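Local coordinates for protein rRNA adenine N-6-methyltransferase (Saccharopolyspora erythraea, PDB 6NVM) that dimethylates the N6 atom of a single adenine in 23S rRNA with S-adenosyl-L-methionine as methyl donor, conferring resistance to macrolide, lincosamide and streptogramin B antibiotics, at residues 62-76 against 84-98. Numbering follows the deposited sequence. Where two conformers were deposited one is given.
Sequences IAETAELRPDLPVLE and LTRELADRARQVTSY
Glu76 reaches from its strand toward the helix of Leu84 and Thr85, its CG anti to the backbone N (chi1 -178°) and its chain extended. Two hydroxyls donate to OE1: Thr85 OG1 to the syn lone pair of Glu76 OE1 (2.7 Å), whereas Ser97 OG comes from above the carboxylate plane, 3.2 Å from the same oxygen. Water 2 donates to OE2, so both oxygens of this buried carboxylate are engaged. Leu88 CD1 lies 4.1 Å from Glu76 CD, while its other methyl, CD2, meets Leu68 CD1 at 3.8 Å. This is the first beta-alpha-beta unit of the Rossmann-like methyltransferase fold: strands 73-76 and 94-98 run parallel (14° between axes), with the helix nearly antiparallel to the first (167°). Glu76 lies near the C-terminal end of strand 73-77, close to Gly78, which is predicted to bind S-adenosyl-L-methionine. In the loop before strand 94-98, Ala92 CB presses unusually tightly on Val74 CG2, at 3.4 Å. At the start of the two strands, the ring of Pro73 lies over one face of the Arg93 guanidinium (Pro73 CG to Arg93 NH2, 3.6 Å); NE and NH2 grip Gln94 OE1 side-on, and NH2 also salt-bridges Glu133. Ala63 CB sits over the Arg91 guanidinium, whose NH1 bonds Glu87 O at 2.8 Å.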
ATOM      1  N   ILE A  62     -11.552   9.915   0.041  1.00 25.91           N
ATOM      2  CA  ILE A  62     -10.607   9.189   0.881  1.00 28.01           C
ATOM      3  C   ILE A  62     -11.343   8.452   1.994  1.00 31.24           C
ATOM      4  O   ILE A  62     -11.102   7.263   2.244  1.00 33.15           O
ATOM      5  CB  ILE A  62      -9.550  10.154   1.448  1.00 27.02           C
ATOM      6  CG1 ILE A  62      -8.747  10.782   0.305  1.00 26.87           C
ATOM      7  CG2 ILE A  62      -8.633   9.429   2.427  1.00 29.88           C
ATOM      8  CD1 ILE A  62      -7.931  11.988   0.716  1.00 29.22           C
ATOM      9  N   ALA A  63     -12.240   9.152   2.691  1.00 30.52           N
ATOM     10  CA  ALA A  63     -12.930   8.541   3.821  1.00 31.73           C
ATOM     11  C   ALA A  63     -13.762   7.342   3.377  1.00 35.47           C
ATOM     12  O   ALA A  63     -13.785   6.307   4.054  1.00 36.06           O
ATOM     13  CB  ALA A  63     -13.805   9.580   4.521  1.00 30.85           C
ATOM     14  N   GLU A  64     -14.451   7.463   2.238  1.00 33.84           N
ATOM     15  CA  GLU A  64     -15.227   6.344   1.714  1.00 42.31           C
ATOM     16  C   GLU A  64     -14.329   5.202   1.238  1.00 42.45           C
ATOM     17  O   GLU A  64     -14.695   4.028   1.372  1.00 45.01           O
ATOM     18  CB  GLU A  64     -16.127   6.841   0.580  1.00 52.15           C
ATOM     19  CG  GLU A  64     -17.177   7.851   1.048  1.00 66.00           C
ATOM     20  CD  GLU A  64     -17.772   8.675  -0.083  1.00 79.23           C
ATOM     21  OE1 GLU A  64     -17.152   8.752  -1.168  1.00 83.43           O
ATOM     22  OE2 GLU A  64     -18.863   9.251   0.119  1.00 83.48           O
ATOM     23  N   THR A  65     -13.147   5.523   0.709  1.00 41.43           N
ATOM     24  CA  THR A  65     -12.226   4.493   0.239  1.00 41.78           C
ATOM     25  C   THR A  65     -11.719   3.618   1.378  1.00 40.78           C
ATOM     26  O   THR A  65     -11.365   2.453   1.157  1.00 39.01           O
ATOM     27  CB  THR A  65     -11.037   5.153  -0.474  1.00 43.54           C
ATOM     28  OG1 THR A  65     -11.493   5.796  -1.666  1.00 43.89           O
ATOM     29  CG2 THR A  65      -9.959   4.137  -0.833  1.00 44.82           C
ATOM     30  N   ALA A  66     -11.651   4.160   2.593  1.00 34.92           N
ATOM     31  CA  ALA A  66     -11.018   3.439   3.686  1.00 32.99           C
ATOM     32  C   ALA A  66     -11.837   2.251   4.174  1.00 31.46           C
ATOM     33  O   ALA A  66     -11.332   1.474   4.989  1.00 33.89           O
ATOM     34  CB  ALA A  66     -10.745   4.402   4.837  1.00 33.20           C
ATOM     35  N   GLU A  67     -13.077   2.102   3.712  0.94 29.68           N
ATOM     36  CA  GLU A  67     -13.927   0.968   4.070  0.94 32.93           C
ATOM     37  C   GLU A  67     -14.050   0.842   5.587  0.94 33.53           C
ATOM     38  O   GLU A  67     -13.732  -0.186   6.190  0.94 34.12           O
ATOM     39  CB  GLU A  67     -13.390  -0.317   3.436  0.94 36.01           C
ATOM     40  CG  GLU A  67     -13.406  -0.238   1.912  0.94 39.18           C
ATOM     41  CD  GLU A  67     -12.962  -1.513   1.226  0.94 42.41           C
ATOM     42  OE1 GLU A  67     -12.048  -2.193   1.740  0.94 39.06           O
ATOM     43  OE2 GLU A  67     -13.538  -1.821   0.153  0.94 46.42           O
ATOM     44  N   LEU A  68     -14.538   1.918   6.193  1.00 31.20           N
ATOM     45  CA  LEU A  68     -14.645   2.023   7.638  1.00 30.17           C
ATOM     46  C   LEU A  68     -15.999   1.515   8.120  1.00 32.50           C
ATOM     47  O   LEU A  68     -16.959   1.400   7.356  1.00 34.69           O
ATOM     48  CB  LEU A  68     -14.441   3.472   8.076  1.00 31.85           C
ATOM     49  CG  LEU A  68     -13.141   4.118   7.589  1.00 31.20           C
ATOM     50  CD1 LEU A  68     -13.115   5.583   8.004  1.00 32.47           C
ATOM     51  CD2 LEU A  68     -11.935   3.366   8.136  1.00 31.15           C
ATOM     52  N   ARG A  69     -16.061   1.197   9.407  1.00 27.79           N
ATOM     53  CA  ARG A  69     -17.291   0.727  10.026  1.00 30.05           C
ATOM     54  C   ARG A  69     -17.244   1.072  11.504  1.00 30.28           C
ATOM     55  O   ARG A  69     -16.167   1.346  12.048  1.00 30.04           O
ATOM     56  CB  ARG A  69     -17.484  -0.785   9.831  1.00 31.05           C
ATOM     57  CG  ARG A  69     -16.356  -1.631  10.376  1.00 30.86           C
ATOM     58  CD  ARG A  69     -16.657  -3.112  10.226  1.00 34.59           C
ATOM     59  NE  ARG A  69     -15.620  -3.946  10.833  1.00 38.29           N
ATOM     60  CZ  ARG A  69     -14.505  -4.335  10.221  1.00 38.28           C
ATOM     61  NH1 ARG A  69     -14.262  -3.974   8.969  1.00 34.81           N
ATOM     62  NH2 ARG A  69     -13.630  -5.097  10.864  1.00 37.73           N
ATOM     63  N   PRO A  70     -18.391   1.055  12.186  1.00 31.24           N
ATOM     64  CA  PRO A  70     -18.447   1.612  13.551  1.00 33.76           C
ATOM     65  C   PRO A  70     -17.598   0.880  14.578  1.00 31.23           C
ATOM     66  O   PRO A  70     -17.267   1.478  15.607  1.00 30.97           O
ATOM     67  CB  PRO A  70     -19.937   1.521  13.908  1.00 34.65           C
ATOM     68  CG  PRO A  70     -20.646   1.428  12.619  1.00 36.67           C
ATOM     69  CD  PRO A  70     -19.727   0.695  11.687  1.00 32.87           C
ATOM     70  N   ASP A  71     -17.242  -0.385  14.365  1.00 29.90           N
ATOM     71  CA  ASP A  71     -16.433  -1.094  15.349  1.00 32.96           C
ATOM     72  C   ASP A  71     -14.953  -1.138  14.977  1.00 29.81           C
ATOM     73  O   ASP A  71     -14.174  -1.802  15.671  1.00 29.97           O
ATOM     74  CB  ASP A  71     -16.980  -2.513  15.573  1.00 39.95           C
ATOM     75  CG  ASP A  71     -16.671  -3.476  14.422  1.00 48.08           C
ATOM     76  OD1 ASP A  71     -16.145  -3.052  13.373  1.00 49.45           O
ATOM     77  OD2 ASP A  71     -16.962  -4.682  14.581  1.00 51.50           O
ATOM     78  N   LEU A  72     -14.540  -0.425  13.925  1.00 28.30           N
ATOM     79  CA  LEU A  72     -13.161  -0.478  13.441  1.00 25.93           C
ATOM     80  C   LEU A  72     -12.408   0.798  13.797  1.00 30.17           C
ATOM     81  O   LEU A  72     -12.813   1.883  13.352  1.00 28.67           O
ATOM     82  CB  LEU A  72     -13.149  -0.687  11.929  1.00 29.63           C
ATOM     83  CG  LEU A  72     -11.786  -0.908  11.276  1.00 28.77           C
ATOM     84  CD1 LEU A  72     -11.229  -2.258  11.673  1.00 30.98           C
ATOM     85  CD2 LEU A  72     -11.904  -0.790   9.767  1.00 32.31           C
ATOM     86  N   PRO A  73     -11.302   0.735  14.539  1.00 27.90           N
ATOM     87  CA  PRO A  73     -10.520   1.946  14.800  1.00 27.16           C
ATOM     88  C   PRO A  73      -9.606   2.299  13.632  1.00 27.76           C
ATOM     89  O   PRO A  73      -9.228   1.455  12.820  1.00 28.25           O
ATOM     90  CB  PRO A  73      -9.710   1.569  16.045  1.00 29.69           C
ATOM     91  CG  PRO A  73      -9.485   0.097  15.891  1.00 31.40           C
ATOM     92  CD  PRO A  73     -10.736  -0.441  15.227  1.00 29.11           C
ATOM     93  N   VAL A  74      -9.259   3.584  13.561  1.00 26.11           N
ATOM     94  CA  VAL A  74      -8.428   4.129  12.495  1.00 27.34           C
ATOM     95  C   VAL A  74      -7.208   4.794  13.112  1.00 25.97           C
ATOM     96  O   VAL A  74      -7.317   5.489  14.129  1.00 27.69           O
ATOM     97  CB  VAL A  74      -9.212   5.148  11.637  1.00 29.32           C
ATOM     98  CG1 VAL A  74      -8.300   5.796  10.584  1.00 32.85           C
ATOM     99  CG2 VAL A  74     -10.404   4.480  10.980  1.00 30.52           C
ATOM    100  N   LEU A  75      -6.048   4.582  12.496  1.00 25.10           N
ATOM    101  CA  LEU A  75      -4.860   5.381  12.770  1.00 23.89           C
ATOM    102  C   LEU A  75      -4.615   6.307  11.587  1.00 25.36           C
ATOM    103  O   LEU A  75      -4.725   5.888  10.430  1.00 28.77           O
ATOM    104  CB  LEU A  75      -3.631   4.497  13.017  1.00 25.48           C
ATOM    105  CG  LEU A  75      -3.432   4.012  14.454  1.00 30.18           C
ATOM    106  CD1 LEU A  75      -4.597   3.163  14.917  1.00 33.12           C
ATOM    107  CD2 LEU A  75      -2.119   3.237  14.575  1.00 31.71           C
ATOM    108  N   GLU A  76      -4.300   7.573  11.876  1.00 25.07           N
ATOM    109  CA  GLU A  76      -4.082   8.567  10.835  1.00 25.86           C
ATOM    110  C   GLU A  76      -2.722   9.227  11.001  1.00 25.56           C
ATOM    111  O   GLU A  76      -2.307   9.553  12.117  1.00 28.04           O
ATOM    112  CB  GLU A  76      -5.176   9.656  10.838  1.00 26.24           C
ATOM    113  CG  GLU A  76      -4.998  10.677   9.717  1.00 28.17           C
ATOM    114  CD  GLU A  76      -5.966  11.843   9.801  1.00 31.81           C
ATOM    115  OE1 GLU A  76      -6.471  12.128  10.907  1.00 31.67           O
ATOM    116  OE2 GLU A  76      -6.222  12.473   8.751  1.00 29.83           O
ATOM    117  N   LEU A  84     -10.274  15.869   7.096  1.00 28.82           N
ATOM    118  CA  LEU A  84     -10.358  14.433   6.861  1.00 27.16           C
ATOM    119  C   LEU A  84     -10.571  13.684   8.170  1.00 25.18           C
ATOM    120  O   LEU A  84     -11.349  12.724   8.226  1.00 26.84           O
ATOM    121  CB  LEU A  84      -9.095  13.942   6.154  1.00 26.65           C
ATOM    122  CG  LEU A  84      -8.944  12.426   5.999  1.00 29.89           C
ATOM    123  CD1 LEU A  84     -10.132  11.840   5.261  1.00 30.48           C
ATOM    124  CD2 LEU A  84      -7.635  12.094   5.286  1.00 31.49           C
ATOM    125  N   THR A  85      -9.881  14.102   9.233  1.00 24.18           N
ATOM    126  CA  THR A  85     -10.030  13.427  10.519  1.00 26.61           C
ATOM    127  C   THR A  85     -11.488  13.414  10.969  1.00 24.47           C
ATOM    128  O   THR A  85     -11.975  12.408  11.500  1.00 25.02           O
ATOM    129  CB  THR A  85      -9.159  14.116  11.573  1.00 27.80           C
ATOM    130  OG1 THR A  85      -7.872  14.417  11.017  1.00 30.02           O
ATOM    131  CG2 THR A  85      -8.995  13.220  12.789  1.00 27.01           C
ATOM    132  N   ARG A  86     -12.196  14.525  10.768  1.00 24.47           N
ATOM    133  CA  ARG A  86     -13.612  14.591  11.133  1.00 26.01           C
ATOM    134  C   ARG A  86     -14.432  13.577  10.347  1.00 26.55           C
ATOM    135  O   ARG A  86     -15.317  12.907  10.899  1.00 28.33           O
ATOM    136  CB  ARG A  86     -14.152  15.996  10.878  1.00 29.50           C
ATOM    137  CG  ARG A  86     -13.467  17.114  11.659  1.00 29.30           C
ATOM    138  CD  ARG A  86     -13.901  18.485  11.134  1.00 30.17           C
ATOM    139  NE  ARG A  86     -13.027  19.568  11.593  1.00 29.81           N
ATOM    140  CZ  ARG A  86     -13.282  20.378  12.613  1.00 31.53           C
ATOM    141  NH1 ARG A  86     -14.406  20.265  13.313  1.00 34.72           N
ATOM    142  NH2 ARG A  86     -12.409  21.326  12.928  1.00 29.22           N
ATOM    143  N   GLU A  87     -14.156  13.452   9.049  1.00 27.82           N
ATOM    144  CA  GLU A  87     -14.940  12.544   8.223  1.00 27.23           C
ATOM    145  C   GLU A  87     -14.622  11.087   8.524  1.00 28.30           C
ATOM    146  O   GLU A  87     -15.513  10.232   8.442  1.00 30.37           O
ATOM    147  CB  GLU A  87     -14.725  12.890   6.752  1.00 31.22           C
ATOM    148  CG  GLU A  87     -15.173  14.327   6.486  1.00 35.95           C
ATOM    149  CD  GLU A  87     -15.355  14.664   5.028  1.00 40.11           C
ATOM    150  OE1 GLU A  87     -15.474  13.730   4.202  1.00 39.71           O
ATOM    151  OE2 GLU A  87     -15.385  15.878   4.716  1.00 39.98           O
ATOM    152  N   LEU A  88     -13.379  10.784   8.906  1.00 25.97           N
ATOM    153  CA  LEU A  88     -13.058   9.444   9.376  1.00 24.96           C
ATOM    154  C   LEU A  88     -13.770   9.133  10.686  1.00 25.19           C
ATOM    155  O   LEU A  88     -14.283   8.022  10.872  1.00 24.13           O
ATOM    156  CB  LEU A  88     -11.551   9.299   9.566  1.00 25.30           C
ATOM    157  CG  LEU A  88     -10.671   9.570   8.354  1.00 25.12           C
ATOM    158  CD1 LEU A  88      -9.207   9.565   8.771  1.00 26.35           C
ATOM    159  CD2 LEU A  88     -10.938   8.547   7.269  1.00 27.76           C
ATOM    160  N   ALA A  89     -13.793  10.097  11.610  1.00 26.56           N
ATOM    161  CA  ALA A  89     -14.415   9.886  12.913  1.00 26.90           C
ATOM    162  C   ALA A  89     -15.926   9.709  12.819  1.00 29.55           C
ATOM    163  O   ALA A  89     -16.518   9.081  13.702  1.00 30.48           O
ATOM    164  CB  ALA A  89     -14.090  11.049  13.846  1.00 25.88           C
ATOM    165  N   ASP A  90     -16.556  10.232  11.763  1.00 29.47           N
ATOM    166  CA  ASP A  90     -17.981  10.014  11.540  1.00 30.73           C
ATOM    167  C   ASP A  90     -18.313   8.565  11.207  1.00 34.41           C
ATOM    168  O   ASP A  90     -19.465   8.148  11.379  1.00 35.81           O
ATOM    169  CB  ASP A  90     -18.482  10.888  10.389  1.00 33.39           C
ATOM    170  CG  ASP A  90     -18.674  12.337  10.782  1.00 40.14           C
ATOM    171  OD1 ASP A  90     -18.716  12.633  11.992  1.00 41.69           O
ATOM    172  OD2 ASP A  90     -18.804  13.177   9.862  1.00 42.05           O
ATOM    173  N   ARG A  91     -17.345   7.801  10.708  1.00 27.57           N
ATOM    174  CA  ARG A  91     -17.597   6.468  10.183  1.00 29.18           C
ATOM    175  C   ARG A  91     -16.957   5.354  10.996  1.00 30.81           C
ATOM    176  O   ARG A  91     -17.481   4.238  11.002  1.00 32.69           O
ATOM    177  CB  ARG A  91     -17.085   6.378   8.737  1.00 30.52           C
ATOM    178  CG  ARG A  91     -17.757   7.356   7.769  1.00 33.26           C
ATOM    179  CD  ARG A  91     -16.945   7.517   6.482  1.00 37.37           C
ATOM    180  NE  ARG A  91     -17.690   8.216   5.432  1.00 38.80           N
ATOM    181  CZ  ARG A  91     -17.847   9.536   5.361  1.00 40.81           C
ATOM    182  NH1 ARG A  91     -17.325  10.332   6.286  1.00 36.68           N
ATOM    183  NH2 ARG A  91     -18.542  10.067   4.362  1.00 43.75           N
ATOM    184  N   ALA A  92     -15.845   5.625  11.675  1.00 29.83           N
ATOM    185  CA  ALA A  92     -15.076   4.615  12.387  1.00 31.52           C
ATOM    186  C   ALA A  92     -15.366   4.665  13.884  1.00 30.75           C
ATOM    187  O   ALA A  92     -15.959   5.612  14.405  1.00 30.97           O
ATOM    188  CB  ALA A  92     -13.576   4.817  12.140  1.00 31.24           C
ATOM    189  N   ARG A  93     -14.927   3.617  14.583  1.00 29.50           N
ATOM    190  CA  ARG A  93     -15.093   3.580  16.033  1.00 29.19           C
ATOM    191  C   ARG A  93     -14.396   4.764  16.687  1.00 31.09           C
ATOM    192  O   ARG A  93     -14.937   5.387  17.610  1.00 29.35           O
ATOM    193  CB  ARG A  93     -14.539   2.270  16.592  1.00 28.27           C
ATOM    194  CG  ARG A  93     -14.929   2.004  18.044  1.00 32.87           C
ATOM    195  CD  ARG A  93     -14.299   0.719  18.558  1.00 36.79           C
ATOM    196  NE  ARG A  93     -12.886   0.888  18.885  1.00 38.50           N
ATOM    197  CZ  ARG A  93     -12.000  -0.103  18.936  1.00 38.08           C
ATOM    198  NH1 ARG A  93     -12.366  -1.347  18.666  1.00 39.43           N
ATOM    199  NH2 ARG A  93     -10.741   0.152  19.258  1.00 36.21           N
ATOM    200  N   GLN A  94     -13.188   5.074  16.229  1.00 28.84           N
ATOM    201  CA  GLN A  94     -12.361   6.133  16.786  1.00 30.86           C
ATOM    202  C   GLN A  94     -11.208   6.375  15.826  1.00 25.54           C
ATOM    203  O   GLN A  94     -10.883   5.524  14.988  1.00 26.20           O
ATOM    204  CB  GLN A  94     -11.837   5.768  18.178  1.00 35.75           C
ATOM    205  CG  GLN A  94     -11.001   4.506  18.194  1.00 39.34           C
ATOM    206  CD  GLN A  94     -10.655   4.054  19.594  1.00 46.28           C
ATOM    207  OE1 GLN A  94     -11.134   3.020  20.061  1.00 48.93           O
ATOM    208  NE2 GLN A  94      -9.819   4.827  20.274  1.00 48.99           N
ATOM    209  N   VAL A  95     -10.603   7.550  15.947  1.00 25.98           N
ATOM    210  CA  VAL A  95      -9.447   7.921  15.145  1.00 26.47           C
ATOM    211  C   VAL A  95      -8.333   8.343  16.088  1.00 28.14           C
ATOM    212  O   VAL A  95      -8.546   9.168  16.986  1.00 28.00           O
ATOM    213  CB  VAL A  95      -9.762   9.057  14.153  1.00 26.91           C
ATOM    214  CG1 VAL A  95      -8.528   9.381  13.308  1.00 28.29           C
ATOM    215  CG2 VAL A  95     -10.948   8.693  13.276  1.00 29.64           C
ATOM    216  N   THR A  96      -7.154   7.773  15.886  1.00 26.42           N
ATOM    217  CA  THR A  96      -5.941   8.199  16.570  1.00 27.26           C
ATOM    218  C   THR A  96      -5.072   8.866  15.515  1.00 27.06           C
ATOM    219  O   THR A  96      -4.581   8.199  14.597  1.00 25.34           O
ATOM    220  CB  THR A  96      -5.235   7.018  17.230  1.00 29.00           C
ATOM    221  OG1 THR A  96      -6.156   6.341  18.088  1.00 30.28           O
ATOM    222  CG2 THR A  96      -4.047   7.493  18.045  1.00 28.40           C
ATOM    223  N   SER A  97      -4.858  10.168  15.673  0.51 26.71           N
ATOM    224  CA  SER A  97      -4.236  11.013  14.662  0.51 27.61           C
ATOM    225  C   SER A  97      -2.870  11.471  15.162  0.51 27.85           C
ATOM    226  O   SER A  97      -2.775  12.106  16.218  0.51 28.24           O
ATOM    227  CB  SER A  97      -5.135  12.214  14.362  0.51 29.22           C
ATOM    228  OG  SER A  97      -4.591  13.028  13.351  0.51 30.96           O
ATOM    229  N   TYR A  98      -1.823  11.166  14.398  1.00 25.78           N
ATOM    230  CA  TYR A  98      -0.457  11.463  14.792  1.00 26.70           C
ATOM    231  C   TYR A  98       0.014  12.784  14.198  1.00 29.30           C
ATOM    232  O   TYR A  98      -0.047  12.988  12.982  1.00 32.09           O
ATOM    233  CB  TYR A  98       0.476  10.328  14.360  1.00 26.74           C
ATOM    234  CG  TYR A  98       0.313   9.117  15.240  1.00 25.95           C
ATOM    235  CD1 TYR A  98      -0.768   8.256  15.075  1.00 28.14           C
ATOM    236  CD2 TYR A  98       1.215   8.851  16.260  1.00 30.34           C
ATOM    237  CE1 TYR A  98      -0.935   7.162  15.894  1.00 29.16           C
ATOM    238  CE2 TYR A  98       1.054   7.753  17.087  1.00 31.02           C
ATOM    239  CZ  TYR A  98      -0.021   6.913  16.896  1.00 30.07           C
ATOM    240  OH  TYR A  98      -0.194   5.818  17.705  1.00 32.83           O
TER
HETATM  241  O   HOH W   1      -7.880   4.696  16.847  1.00 32.59           O
HETATM  242  O   HOH W   2      -6.952  15.112   8.287  0.85 29.26           O